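Local coordinates for p800 reaction center core protein (Heliobacterium modesticaldum, PDB 5V8K) that forms the core of a symmetric, homodimeric photosynthetic reaction center, holding bacteriochlorophylls, a chlorophyll derivative and, with its second copy, probably the iron-sulfur cluster of electron transfer, at residues K316-A319 with L320-G324; F391-V394 with P395-R398; F441-A444 with I445-L449. One frame throughout, in Å; residues are numbered along the deposited sequence.

Contact 1 (K316-A319 with L320-G324); sequences KFLA and LIMFG. With GBF (Bacteriochlorophyll g), chain B.
F317 and I321, one helical turn apart, lean across one another on the side of the helix that meets a bacteriochlorophyll g. The phenyl CE2 of F317 lies 4.1 Å from CG1 of I321, approaching the ring at a slant. With CG of F317 anti to its backbone N (chi1 -174°), this torsion carries the ring out to the pigment, where its CE1 comes within 3.3 Å of the vinyl carbon CBB. I321 sends its CD1 methyl to the same substituent, 3.3 Å from CAB, so ring and methyl meet neighbouring carbons of the vinyl group from one side. L320 adds to the surface facing the pigment: its CD1 touches the macrocycle methyl CMC at 3.5 Å. G324 brings bare backbone to that same methyl, its CA 3.9 Å from CMC.

A second pair, L318 and M322, is directed away from this pigment. The branch carbon CD2 of L318 meets the terminal CE of M322 at 3.7 Å, the thioether chain being extended beyond CG. Beneath both pairs run regular i to i+4 backbone bonds, such as M322 N to L318 O at 3.0 Å.

The segment belongs to helix 311-344, predicted to span the membrane. Helix 376-401 packs against L318, I321 and M322, and its W397 meets the F317 ring edge-to-face. W555 of the second subunit lies against K316 and A319, while V552 and L553 of that subunit reach L318 and M322.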
# COMPACT_ATOMS: atom_id res chain seq x y z
N LYS A 316 -20.64 -21.49 -14.89
CA LYS A 316 -20.30 -21.32 -16.30
C LYS A 316 -20.15 -19.84 -16.64
O LYS A 316 -19.19 -19.44 -17.32
CB LYS A 316 -21.37 -21.93 -17.20
CG LYS A 316 -21.61 -23.40 -17.01
CD LYS A 316 -22.32 -23.99 -18.22
CE LYS A 316 -22.87 -25.38 -17.95
NZ LYS A 316 -23.85 -25.74 -19.06
N PHE A 317 -21.11 -19.03 -16.21
CA PHE A 317 -21.09 -17.62 -16.53
C PHE A 317 -19.93 -16.91 -15.85
O PHE A 317 -19.18 -16.16 -16.49
CB PHE A 317 -22.41 -16.98 -16.15
CG PHE A 317 -22.52 -15.58 -16.58
CD1 PHE A 317 -22.98 -15.26 -17.84
CD2 PHE A 317 -22.12 -14.57 -15.75
CE1 PHE A 317 -23.05 -13.92 -18.24
CE2 PHE A 317 -22.18 -13.25 -16.15
CZ PHE A 317 -22.64 -12.94 -17.40
N LEU A 318 -19.77 -17.11 -14.54
CA LEU A 318 -18.65 -16.43 -13.90
C LEU A 318 -17.31 -16.95 -14.41
O LEU A 318 -16.37 -16.17 -14.53
CB LEU A 318 -18.71 -16.55 -12.38
CG LEU A 318 -17.86 -15.51 -11.66
CD1 LEU A 318 -18.37 -14.12 -11.92
CD2 LEU A 318 -17.81 -15.76 -10.13
N ALA A 319 -17.21 -18.24 -14.74
CA ALA A 319 -15.96 -18.74 -15.29
C ALA A 319 -15.65 -18.07 -16.61
O ALA A 319 -14.48 -17.88 -16.95
CB ALA A 319 -16.02 -20.28 -15.47
N LEU A 320 -16.66 -17.80 -17.41
CA LEU A 320 -16.40 -17.13 -18.67
C LEU A 320 -15.84 -15.72 -18.45
O LEU A 320 -14.90 -15.31 -19.13
CB LEU A 320 -17.67 -17.12 -19.49
CG LEU A 320 -17.51 -16.41 -20.84
CD1 LEU A 320 -16.50 -17.16 -21.69
CD2 LEU A 320 -18.84 -16.35 -21.56
N ILE A 321 -16.37 -14.98 -17.47
CA ILE A 321 -15.85 -13.66 -17.10
C ILE A 321 -14.40 -13.75 -16.65
O ILE A 321 -13.56 -12.91 -17.02
CB ILE A 321 -16.74 -13.05 -16.01
CG1 ILE A 321 -18.16 -12.79 -16.54
CG2 ILE A 321 -16.12 -11.78 -15.47
CD1 ILE A 321 -18.23 -12.06 -17.91
N MET A 322 -14.07 -14.75 -15.82
CA MET A 322 -12.72 -14.89 -15.29
C MET A 322 -11.73 -15.22 -16.41
O MET A 322 -10.60 -14.74 -16.42
CB MET A 322 -12.68 -15.96 -14.20
CG MET A 322 -13.29 -15.55 -12.88
SD MET A 322 -13.24 -16.96 -11.73
CE MET A 322 -14.14 -16.35 -10.31
N PHE A 323 -12.14 -16.05 -17.35
CA PHE A 323 -11.30 -16.30 -18.51
C PHE A 323 -11.08 -15.01 -19.30
O PHE A 323 -9.96 -14.73 -19.75
CB PHE A 323 -11.94 -17.39 -19.37
CG PHE A 323 -11.17 -17.69 -20.62
CD1 PHE A 323 -9.96 -18.36 -20.56
CD2 PHE A 323 -11.64 -17.30 -21.86
CE1 PHE A 323 -9.25 -18.64 -21.71
CE2 PHE A 323 -10.90 -17.57 -23.02
CZ PHE A 323 -9.72 -18.23 -22.94
N GLY A 324 -12.14 -14.24 -19.50
CA GLY A 324 -12.04 -12.98 -20.22
C GLY A 324 -11.13 -11.98 -19.54
O GLY A 324 -10.61 -11.07 -20.20
MG GBF B . -15.95 -9.33 -23.33
CHA GBF B . -14.84 -6.36 -24.86
CHB GBF B . -18.37 -7.61 -21.85
CHC GBF B . -17.16 -12.38 -22.41
CHD GBF B . -13.87 -11.00 -25.76
NA GBF B . -16.40 -7.41 -23.23
C1A GBF B . -15.82 -6.30 -23.71
C2A GBF B . -16.60 -5.03 -23.53
C3A GBF B . -17.36 -5.44 -22.26
C4A GBF B . -17.40 -6.91 -22.47
CMA GBF B . -16.64 -5.06 -20.94
CAA GBF B . -17.59 -4.63 -24.65
CBA GBF B . -17.13 -3.45 -25.50
CGA GBF B . -17.64 -2.14 -24.93
O1A GBF B . -18.46 -1.45 -25.53
O2A GBF B . -16.92 -1.53 -23.82
NB GBF B . -17.57 -9.87 -22.26
C1B GBF B . -18.46 -9.07 -21.72
C2B GBF B . -19.43 -9.85 -21.10
C3B GBF B . -19.06 -11.17 -21.28
C4B GBF B . -17.87 -11.15 -21.98
CMB GBF B . -20.66 -9.32 -20.41
CAB GBF B . -19.75 -12.40 -20.85
CBB GBF B . -20.96 -12.51 -20.36
NC GBF B . -15.63 -11.22 -24.00
C1C GBF B . -16.12 -12.32 -23.45
C2C GBF B . -15.67 -13.70 -23.75
C3C GBF B . -14.78 -13.15 -24.76
C4C GBF B . -14.73 -11.76 -24.85
CMC GBF B . -14.89 -14.19 -22.53
CAC GBF B . -13.90 -14.01 -25.58
CBC GBF B . -13.92 -15.52 -25.47
ND GBF B . -14.69 -8.95 -24.88
C1D GBF B . -13.92 -9.55 -25.77
C2D GBF B . -13.04 -8.75 -26.86
C3D GBF B . -13.54 -7.57 -26.34
C4D GBF B . -14.46 -7.64 -25.26
CMD GBF B . -12.10 -9.06 -27.98
CAD GBF B . -13.20 -6.15 -26.54
OBD GBF B . -12.67 -5.48 -27.49
CBD GBF B . -14.05 -5.34 -25.62
CGD GBF B . -13.23 -4.39 -24.81
O1D GBF B . -12.66 -4.69 -23.79
O2D GBF B . -13.07 -3.04 -25.26
CED GBF B . -12.10 -2.23 -24.58

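Contact 2 (F391-V394 with P395-R398); sequences FTMV and PMWR. With GBF (Bacteriochlorophyll g), chain T.
W397 N bonds to M393 O at 2.8 Å and R398 N to V394 O at 3.2 Å, but P395, with no N-H to give, interrupts the regular bonding and kinks the helix. Its ring packs back on the preceding turn, CG lying 3.3 Å from T392 O, and fits tightly beside V394.

M393 and W397 run side by side, pointing the same way. The M393 chain bends at its last torsion (chi3 -70°), and its sulfur lies at the indole edge, 79° off the normal of the five-membered ring. From there SD accepts a weak hydrogen bond from NE1 of W397, 3.5 Å long with an N-H...S angle of 154°. This is a Met-aromatic contact made at the rim rather than over the face. One indole face receives a bacteriochlorophyll g: its methyl CMB stands over the centre of the ring system, 3.2 Å from CE2. The sulfur meets the same pigment, SD lying 3.4 Å from the vinyl carbon CBB. On another side of the helix, M396 crosses T392, its SD 3.9 Å from CG2. The T392 hydroxyl OG1 turns back to G388 O.

R398 carries its CG, CD and guanidinium past V394 O toward the second subunit. There NH2 forms a salt bridge with E548 and a hydrogen bond with S545 O, both of that subunit, while NH1 binds the keto oxygen OBD of 8(1)-OH-chlorophyll aF. A positively charged donor on that oxygen would be expected to polarise the conjugated macrocycle. The weak sulfur bond, in turn, gives the indole N-H a soft partner and may help keep the ring's orientation against the bacteriochlorophyll g.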
# COMPACT_ATOMS: atom_id res chain seq x y z
N PHE A 391 -11.88 -8.23 -15.29
CA PHE A 391 -11.55 -8.41 -13.88
C PHE A 391 -12.55 -7.69 -12.98
O PHE A 391 -13.13 -8.28 -12.07
CB PHE A 391 -10.11 -7.90 -13.71
CG PHE A 391 -9.55 -8.01 -12.33
CD1 PHE A 391 -9.22 -9.24 -11.80
CD2 PHE A 391 -9.27 -6.88 -11.61
CE1 PHE A 391 -8.68 -9.32 -10.53
CE2 PHE A 391 -8.73 -6.94 -10.36
CZ PHE A 391 -8.44 -8.15 -9.81
N THR A 392 -12.76 -6.39 -13.23
CA THR A 392 -13.77 -5.62 -12.50
C THR A 392 -15.15 -6.27 -12.60
O THR A 392 -15.92 -6.26 -11.64
CB THR A 392 -13.81 -4.18 -13.02
OG1 THR A 392 -12.52 -3.57 -12.84
CG2 THR A 392 -14.80 -3.38 -12.24
N MET A 393 -15.48 -6.83 -13.75
CA MET A 393 -16.79 -7.45 -13.91
C MET A 393 -16.98 -8.70 -13.04
O MET A 393 -18.13 -9.14 -12.86
CB MET A 393 -17.03 -7.85 -15.37
CG MET A 393 -17.41 -6.72 -16.33
SD MET A 393 -18.14 -7.37 -17.86
CE MET A 393 -16.70 -8.12 -18.61
N VAL A 394 -15.91 -9.29 -12.49
CA VAL A 394 -16.06 -10.51 -11.67
C VAL A 394 -16.90 -10.17 -10.43
O VAL A 394 -17.94 -10.80 -10.23
CB VAL A 394 -14.70 -11.14 -11.30
CG1 VAL A 394 -14.84 -12.21 -10.23
CG2 VAL A 394 -14.05 -11.77 -12.56
N PRO A 395 -16.52 -9.20 -9.60
CA PRO A 395 -17.44 -8.82 -8.51
C PRO A 395 -18.78 -8.26 -9.00
O PRO A 395 -19.79 -8.46 -8.32
CB PRO A 395 -16.65 -7.77 -7.69
CG PRO A 395 -15.52 -7.32 -8.56
CD PRO A 395 -15.24 -8.48 -9.53
N MET A 396 -18.82 -7.62 -10.17
CA MET A 396 -20.08 -7.06 -10.67
C MET A 396 -21.10 -8.15 -10.98
O MET A 396 -22.28 -8.03 -10.64
CB MET A 396 -19.83 -6.19 -11.90
CG MET A 396 -18.95 -5.00 -11.61
SD MET A 396 -18.59 -3.98 -13.07
CE MET A 396 -20.20 -3.32 -13.28
N TRP A 397 -20.67 -9.21 -11.67
CA TRP A 397 -21.62 -10.26 -11.99
C TRP A 397 -21.96 -11.11 -10.77
O TRP A 397 -23.05 -11.70 -10.72
CB TRP A 397 -21.13 -11.12 -13.15
CG TRP A 397 -21.22 -10.38 -14.45
CD1 TRP A 397 -20.18 -9.91 -15.20
CD2 TRP A 397 -22.42 -10.02 -15.16
NE1 TRP A 397 -20.64 -9.30 -16.33
CE2 TRP A 397 -22.01 -9.35 -16.34
CE3 TRP A 397 -23.79 -10.19 -14.93
CZ2 TRP A 397 -22.93 -8.83 -17.27
CZ3 TRP A 397 -24.70 -9.69 -15.88
CH2 TRP A 397 -24.25 -9.01 -17.03
N ARG A 398 -21.12 -11.11 -9.74
CA ARG A 398 -21.49 -11.75 -8.48
C ARG A 398 -22.57 -10.96 -7.73
O ARG A 398 -23.46 -11.57 -7.12
CB ARG A 398 -20.24 -11.96 -7.63
CG ARG A 398 -19.28 -13.05 -8.20
CD ARG A 398 -17.96 -13.05 -7.45
NE ARG A 398 -18.09 -13.55 -6.09
CZ ARG A 398 -17.04 -13.83 -5.31
NH1 ARG A 398 -15.83 -13.68 -5.79
NH2 ARG A 398 -17.20 -14.33 -4.08
MG GBF T . -26.51 -3.68 -17.50
CHA GBF T . -29.87 -4.37 -16.76
CHB GBF T . -25.61 -5.73 -15.07
CHC GBF T . -23.38 -3.29 -18.80
CHD GBF T . -27.76 -1.56 -20.17
NA GBF T . -27.50 -4.80 -16.21
C1A GBF T . -28.79 -5.06 -15.99
C2A GBF T . -29.18 -6.16 -15.07
C3A GBF T . -27.89 -6.13 -14.26
C4A GBF T . -26.94 -5.51 -15.24
CMA GBF T . -27.97 -5.28 -12.99
CAA GBF T . -29.52 -7.47 -15.82
CBA GBF T . -28.32 -8.13 -16.50
CGA GBF T . -28.77 -9.44 -17.12
O1A GBF T . -29.41 -10.25 -16.45
O2A GBF T . -27.93 -9.94 -18.20
NB GBF T . -24.71 -4.57 -17.09
C1B GBF T . -24.50 -5.27 -15.95
C2B GBF T . -23.16 -5.59 -15.90
C3B GBF T . -22.55 -4.93 -16.95
C4B GBF T . -23.55 -4.18 -17.61
CMB GBF T . -22.52 -6.51 -14.88
CAB GBF T . -21.11 -5.11 -17.19
CBB GBF T . -20.42 -4.83 -18.27
NC GBF T . -25.78 -2.66 -19.12
C1C GBF T . -24.50 -2.58 -19.48
C2C GBF T . -23.97 -1.71 -20.56
C3C GBF T . -25.34 -1.34 -20.89
C4C GBF T . -26.33 -1.85 -20.05
CMC GBF T . -23.22 -0.51 -19.93
CAC GBF T . -25.61 -0.42 -22.01
CBC GBF T . -24.49 0.09 -22.88
ND GBF T . -28.24 -3.08 -18.35
C1D GBF T . -28.71 -2.26 -19.29
C2D GBF T . -30.30 -2.03 -19.48
C3D GBF T . -30.56 -2.92 -18.44
C4D GBF T . -29.44 -3.51 -17.78
CMD GBF T . -31.16 -1.23 -20.39
CAD GBF T . -31.77 -3.55 -17.86
OBD GBF T . -33.01 -3.25 -17.94
CBD GBF T . -31.35 -4.39 -16.68
CGD GBF T . -31.75 -3.83 -15.34
O1D GBF T . -31.05 -3.05 -14.71
O2D GBF T . -33.00 -4.17 -14.75
CED GBF T . -33.72 -3.08 -14.17
C1 GBF T . -27.87 -11.31 -18.59
C2 GBF T . -26.50 -11.51 -19.18
C3 GBF T . -26.19 -11.12 -20.42
C4 GBF T . -27.21 -10.48 -21.32
C5 GBF T . -24.79 -11.33 -20.94

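Contact 3 (F441-A444 with I445-L449); sequences FYLA and IFFSL. With AOH (8(1)-OH-Chlorophyll aF), chain E.
F447 turns the edge of its ring to the macrocycle of 8(1)-OH-chlorophyll aF, with CZ 3.5 Å from the pyrrole nitrogen ND. The pigment's magnesium takes a water as ligand at 2.4 Å, on the opposite face of the macrocycle. One face of the F447 ring carries L443, whose CG stands 4.1 Å from the centroid, 18° off the normal, in a CH-pi contact. Its CD1 methyl touches F447 CE1 at 3.5 Å, and its CD2 methyl reaches the macrocycle methyl CMD at 3.6 Å.

F446 offers a ring face to the pigment hydroxyl O1. These residues lie on helix 437-447, part of a predicted transmembrane span in the PsaA/PsaB-type fold, and helices 258-291, 376-401 and 575-599 pack round it. F441 and I445 form a second CH-pi pair: I445 CG1 sits over one face of the F441 ring, displaced toward its rim, 4.1 Å from the centroid. Both residues, with Y442, also touch a bound phospholipid.

Near the end of the helix, S448 N bonds to A444 O, and its hydroxyl OG donates to I445 O at 2.7 Å, satisfying a buried side-chain oxygen within the chain.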
# COMPACT_ATOMS: atom_id res chain seq x y z
N PHE A 441 -19.95 -4.94 -4.32
CA PHE A 441 -19.88 -3.58 -4.84
C PHE A 441 -18.54 -2.92 -4.50
O PHE A 441 -17.87 -2.38 -5.38
CB PHE A 441 -21.03 -2.74 -4.30
CG PHE A 441 -20.79 -1.26 -4.42
CD1 PHE A 441 -20.97 -0.62 -5.63
CD2 PHE A 441 -20.32 -0.54 -3.36
CE1 PHE A 441 -20.73 0.72 -5.77
CE2 PHE A 441 -20.04 0.84 -3.47
CZ PHE A 441 -20.25 1.48 -4.68
N TYR A 442 -18.14 -2.96 -3.22
CA TYR A 442 -16.85 -2.38 -2.84
C TYR A 442 -15.72 -3.02 -3.63
O TYR A 442 -14.77 -2.34 -4.02
CB TYR A 442 -16.58 -2.54 -1.35
CG TYR A 442 -17.60 -1.98 -0.42
CD1 TYR A 442 -18.13 -0.71 -0.61
CD2 TYR A 442 -18.07 -2.73 0.64
CE1 TYR A 442 -19.08 -0.22 0.22
CE2 TYR A 442 -19.04 -2.23 1.52
CZ TYR A 442 -19.54 -0.95 1.30
OH TYR A 442 -20.55 -0.43 2.11
N LEU A 443 -15.77 -4.37 -3.79
CA LEU A 443 -14.67 -5.05 -4.42
C LEU A 443 -14.56 -4.63 -5.88
O LEU A 443 -13.46 -4.51 -6.42
CB LEU A 443 -14.84 -6.59 -4.27
CG LEU A 443 -13.71 -7.52 -4.71
CD1 LEU A 443 -12.40 -7.17 -3.96
CD2 LEU A 443 -14.03 -9.00 -4.52
N ALA A 444 -15.69 -4.41 -6.54
CA ALA A 444 -15.62 -3.93 -7.92
C ALA A 444 -14.99 -2.54 -7.99
O ALA A 444 -14.18 -2.26 -8.88
CB ALA A 444 -17.00 -3.96 -8.56
N ILE A 445 -15.28 -1.68 -7.01
CA ILE A 445 -14.63 -0.37 -6.94
C ILE A 445 -13.12 -0.53 -6.84
O ILE A 445 -12.36 0.17 -7.53
CB ILE A 445 -15.18 0.45 -5.76
CG1 ILE A 445 -16.69 0.76 -5.92
CG2 ILE A 445 -14.35 1.72 -5.57
CD1 ILE A 445 -17.02 1.72 -7.10
N PHE A 446 -12.66 -1.41 -5.95
CA PHE A 446 -11.23 -1.71 -5.80
C PHE A 446 -10.63 -2.20 -7.11
O PHE A 446 -9.57 -1.72 -7.54
CB PHE A 446 -11.01 -2.81 -4.74
CG PHE A 446 -11.11 -2.35 -3.31
CD1 PHE A 446 -10.27 -1.38 -2.81
CD2 PHE A 446 -12.02 -2.94 -2.45
CE1 PHE A 446 -10.36 -0.96 -1.45
CE2 PHE A 446 -12.14 -2.54 -1.11
CZ PHE A 446 -11.31 -1.54 -0.61
N PHE A 447 -11.25 -3.23 -7.70
CA PHE A 447 -10.74 -3.84 -8.92
C PHE A 447 -10.70 -2.84 -10.09
O PHE A 447 -9.89 -2.99 -11.02
CB PHE A 447 -11.62 -5.04 -9.30
CG PHE A 447 -11.33 -6.34 -8.53
CD1 PHE A 447 -10.54 -6.37 -7.38
CD2 PHE A 447 -11.85 -7.53 -8.98
CE1 PHE A 447 -10.30 -7.57 -6.70
CE2 PHE A 447 -11.61 -8.74 -8.28
CZ PHE A 447 -10.83 -8.74 -7.15
N SER A 448 -11.58 -1.83 -10.07
CA SER A 448 -11.69 -0.90 -11.19
C SER A 448 -10.42 -0.08 -11.37
O SER A 448 -10.23 0.52 -12.43
CB SER A 448 -12.89 0.04 -11.02
OG SER A 448 -12.64 1.05 -10.04
N LEU A 449 -9.56 -0.05 -10.37
CA LEU A 449 -8.24 0.53 -10.55
C LEU A 449 -7.41 -0.16 -11.62
O LEU A 449 -6.49 0.47 -12.16
CB LEU A 449 -7.45 0.53 -9.25
CG LEU A 449 -8.11 1.38 -8.17
CD1 LEU A 449 -7.41 1.24 -6.85
CD2 LEU A 449 -8.15 2.86 -8.57
C1 AOH E . -8.50 -14.07 -13.38
C2 AOH E . -7.11 -13.81 -12.89
C3 AOH E . -6.41 -12.72 -13.15
C4 AOH E . -6.96 -11.64 -14.00
C5 AOH E . -5.01 -12.62 -12.63
C6 AOH E . -4.00 -13.06 -13.68
C7 AOH E . -2.66 -12.63 -13.13
C8 AOH E . -1.52 -12.83 -13.80
C9 AOH E . -1.57 -13.58 -15.09
C10 AOH E . -0.22 -12.44 -13.16
C11 AOH E . 0.29 -11.02 -13.24
C15 AOH E . 2.16 -8.74 -13.26
C14 AOH E . 3.90 -10.15 -11.97
C13 AOH E . 2.54 -10.03 -12.62
C12 AOH E . 1.68 -11.06 -12.62
NB AOH E . -5.74 -10.03 -7.04
ND AOH E . -9.12 -10.79 -4.91
C1A AOH E . -9.04 -12.70 -7.31
C1B AOH E . -5.27 -10.71 -8.11
C1C AOH E . -5.97 -8.07 -4.76
C1D AOH E . -9.61 -10.19 -3.82
C2A AOH E . -9.25 -13.53 -8.55
C2B AOH E . -4.02 -10.25 -8.52
C2C AOH E . -6.07 -7.05 -3.83
C2D AOH E . -10.81 -10.77 -3.45
C3A AOH E . -7.82 -13.43 -9.08
C3B AOH E . -3.74 -9.20 -7.65
C3C AOH E . -7.22 -7.30 -3.10
C3D AOH E . -11.05 -11.77 -4.38
C4A AOH E . -7.16 -12.32 -8.31
C4B AOH E . -4.82 -9.08 -6.78
C4C AOH E . -7.73 -8.48 -3.67
C4D AOH E . -10.01 -11.74 -5.31
CAA AOH E . -10.35 -12.96 -9.43
CAB AOH E . -2.46 -8.52 -7.77
CAC AOH E . -7.74 -6.43 -2.04
CAD AOH E . -12.05 -12.72 -4.96
CBA AOH E . -10.82 -14.00 -10.45
CBB AOH E . -1.86 -7.77 -6.90
CBC AOH E . -8.09 -7.13 -0.77
CBD AOH E . -11.44 -13.36 -6.16
CED AOH E . -10.15 -16.86 -5.15
CGA AOH E . -10.30 -13.76 -11.84
CGD AOH E . -11.34 -14.85 -5.97
CHA AOH E . -10.14 -12.70 -6.32
CHB AOH E . -5.99 -11.84 -8.75
CHC AOH E . -4.86 -8.10 -5.71
CHD AOH E . -8.96 -9.05 -3.15
CMA AOH E . -7.03 -14.72 -8.90
CMB AOH E . -3.13 -10.76 -9.64
CMC AOH E . -5.15 -5.88 -3.66
CMD AOH E . -11.61 -10.35 -2.25
NA AOH E . -7.91 -12.00 -7.24
NC AOH E . -6.96 -8.97 -4.66
O1 AOH E . -8.94 -5.75 -2.50
O1A AOH E . -10.31 -12.65 -12.35
O1D AOH E . -12.14 -15.62 -6.46
O2A AOH E . -9.24 -14.57 -12.27
O2D AOH E . -10.26 -15.41 -5.19
OBD AOH E . -13.03 -13.11 -4.23
MG AOH E . -7.33 -10.61 -5.87
O HOH W 1 -6.13 -12.15 -4.51

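In the fold
All three contacts are short runs of predicted transmembrane helix whose side chains meet about one turn apart, beside pigments. Contacts 2 and 3 are buried; contact 1, farthest from the centre of the chain, is partly exposed. Contact 2 stands between the others: it touches contact 1 through F317, L318 and I321, and contact 3 through F391, stacked on F447, and P395, packed on A444. Contacts 1 and 3 do not meet. Contact 1 meets its pigment by apolar packing; contact 2 adds a weak N-H...S bond between its own side chains and an arginine that hydrogen-bonds a pigment keto oxygen. Contact 3 relies on aromatic rings and shares 8(1)-OH-chlorophyll aF with R398. All reach the second subunit.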